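PDB 2ZWI: alpha-/beta-galactoside alpha-2,3-sialyltransferase from Photobacterium phosphoreum, which probably transfers sialic acid to galactosides through an alpha-2,3 linkage, as a glycosyltransferase of the GT-B clan, and binds CMP and a zinc ion. Local coordinates for residues S67-N72 against K94-L99. Numbering follows the deposited sequence. Where two conformers were deposited one is given.
Sequences SMILTN and KSIEAL
Ile-69 meets both Ile-96 and Leu-99, and Leu-70 adds a second touch on Leu-99. All three pairs are apolar, and no hydrogen bond joins the two segments.

The two branches of Ile-69 divide the work. Its CG1 lies anti to the carbonyl carbon (chi1 -68°), and the extended chain beyond carries CD1 to the flank of Ile-96. Ile-69 CD1 sits 3.8 Å from Ile-96 CG1 and 4.1 Å from Ile-96 CG2, and the two side chains cross at about a right angle. The other branch turns to Leu-99: Ile-69 CG2 is 3.9 Å from Leu-99 CD1. Leu-99 CD1 also rests against Ile-69 CB. Leu-99 uses its second methyl for the outer pair, with Leu-99 CD2 4.1 Å from Leu-70 CD2.

Within segment 67-72, Thr-71 OG1 donates to Met-68 O at 2.6 Å, in the carbonyl plane, and Thr-71 N donates to the same oxygen. These bonds tie the chain together where it leaves the helical conformation at Asn-72, which has positive phi.

The contact joins the C-terminal parts of helices 58-70 and 86-98, which precede the neighbouring parallel strands 74-82 and 104-110. Strand 74-82, helix 86-98 and strand 104-110 form a beta-alpha-beta crossover, consistent with a Rossmann-like domain of the GT-B fold. It lies far from the CMP and zinc sites. Leu-65, Thr-103 and Ile-105 also touch Ile-96, which is buried. With only aliphatic carbons meeting across the interface, the two helices are joined here by dispersion and burial, mainly of Ile-69 and Leu-99, while Leu-70 forms the exposed margin.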
loop_
_atom_site.group_PDB
_atom_site.type_symbol
_atom_site.label_atom_id
_atom_site.label_comp_id
_atom_site.label_asym_id
_atom_site.label_seq_id
_atom_site.Cartn_x
_atom_site.Cartn_y
_atom_site.Cartn_z
ATOM N N SER A 67 15.470 13.736 21.722
ATOM C CA SER A 67 15.383 14.401 23.026
ATOM C C SER A 67 14.623 13.530 24.037
ATOM O O SER A 67 15.000 13.461 25.209
ATOM C CB SER A 67 14.812 15.824 22.925
ATOM O OG SER A 67 13.480 15.823 22.457
ATOM N N MET A 68 13.582 12.839 23.579
ATOM C CA MET A 68 12.858 11.888 24.440
ATOM C C MET A 68 13.769 10.768 24.946
ATOM O O MET A 68 13.751 10.435 26.142
ATOM C CB MET A 68 11.653 11.294 23.717
ATOM C CG MET A 68 10.588 12.322 23.390
ATOM S SD MET A 68 9.073 11.637 22.697
ATOM C CE MET A 68 8.318 11.017 24.199
ATOM N N ILE A 69 14.562 10.191 24.039
ATOM C CA ILE A 69 15.509 9.134 24.408
ATOM C C ILE A 69 16.553 9.660 25.404
ATOM O O ILE A 69 16.987 8.922 26.296
ATOM C CB ILE A 69 16.170 8.478 23.170
ATOM C CG1 ILE A 69 15.126 7.675 22.388
ATOM C CG2 ILE A 69 17.294 7.536 23.581
ATOM C CD1 ILE A 69 15.518 7.369 20.973
ATOM N N LEU A 70 16.923 10.936 25.265
ATOM C CA LEU A 70 17.917 11.547 26.155
ATOM C C LEU A 70 17.457 11.697 27.616
ATOM O O LEU A 70 18.283 11.898 28.511
ATOM C CB LEU A 70 18.439 12.881 25.591
ATOM C CG LEU A 70 19.382 12.830 24.373
ATOM C CD1 LEU A 70 19.973 14.194 24.103
ATOM C CD2 LEU A 70 20.507 11.814 24.551
ATOM N N THR A 71 16.151 11.576 27.852
ATOM C CA THR A 71 15.586 11.611 29.204
ATOM C C THR A 71 15.877 10.326 29.981
ATOM O O THR A 71 15.664 10.268 31.202
ATOM C CB THR A 71 14.054 11.845 29.191
ATOM O OG1 THR A 71 13.387 10.676 28.697
ATOM C CG2 THR A 71 13.687 13.064 28.330
ATOM N N ASN A 72 16.348 9.302 29.261
ATOM C CA ASN A 72 16.686 7.983 29.825
ATOM C C ASN A 72 15.475 7.119 30.170
ATOM O O ASN A 72 15.617 6.040 30.746
ATOM C CB ASN A 72 17.608 8.113 31.049
ATOM C CG ASN A 72 19.032 8.482 30.675
ATOM O OD1 ASN A 72 19.581 9.480 31.157
ATOM N ND2 ASN A 72 19.639 7.676 29.813
ATOM N N LYS A 94 19.486 4.705 12.633
ATOM C CA LYS A 94 20.785 5.376 12.717
ATOM C C LYS A 94 20.828 6.399 13.870
ATOM O O LYS A 94 21.752 6.386 14.682
ATOM C CB LYS A 94 21.092 6.039 11.361
ATOM C CG LYS A 94 22.433 6.782 11.236
ATOM C CD LYS A 94 22.969 6.635 9.800
ATOM C CE LYS A 94 22.687 7.836 8.910
ATOM N NZ LYS A 94 23.984 8.515 8.502
ATOM N N SER A 95 19.805 7.249 13.954
ATOM C CA SER A 95 19.756 8.315 14.959
ATOM C C SER A 95 19.621 7.767 16.385
ATOM O O SER A 95 20.298 8.240 17.299
ATOM C CB SER A 95 18.625 9.297 14.648
ATOM O OG SER A 95 18.717 9.777 13.314
ATOM N N ILE A 96 18.753 6.769 16.566
ATOM C CA ILE A 96 18.588 6.081 17.860
ATOM C C ILE A 96 19.876 5.385 18.338
ATOM O O ILE A 96 20.299 5.580 19.490
ATOM C CB ILE A 96 17.427 5.039 17.822
ATOM C CG1 ILE A 96 16.086 5.723 17.551
ATOM C CG2 ILE A 96 17.373 4.229 19.129
ATOM C CD1 ILE A 96 14.965 4.758 17.219
ATOM N N GLU A 97 20.475 4.568 17.465
ATOM C CA GLU A 97 21.709 3.820 17.776
ATOM C C GLU A 97 22.896 4.729 18.109
ATOM O O GLU A 97 23.704 4.402 18.989
ATOM C CB GLU A 97 22.113 2.895 16.616
ATOM C CG GLU A 97 21.092 1.808 16.233
ATOM C CD GLU A 97 21.091 0.599 17.170
ATOM O OE1 GLU A 97 21.626 0.694 18.305
ATOM O OE2 GLU A 97 20.549 -0.461 16.768
ATOM N N ALA A 98 22.999 5.851 17.393
ATOM C CA ALA A 98 24.064 6.846 17.596
ATOM C C ALA A 98 24.130 7.323 19.044
ATOM O O ALA A 98 25.208 7.442 19.609
ATOM C CB ALA A 98 23.866 8.034 16.668
ATOM N N LEU A 99 22.957 7.575 19.624
ATOM C CA LEU A 99 22.826 8.060 20.989
ATOM C C LEU A 99 23.415 7.100 22.033
ATOM O O LEU A 99 23.774 7.529 23.129
ATOM C CB LEU A 99 21.365 8.401 21.309
ATOM C CG LEU A 99 20.662 9.502 20.510
ATOM C CD1 LEU A 99 19.197 9.601 20.936
ATOM C CD2 LEU A 99 21.360 10.867 20.642
#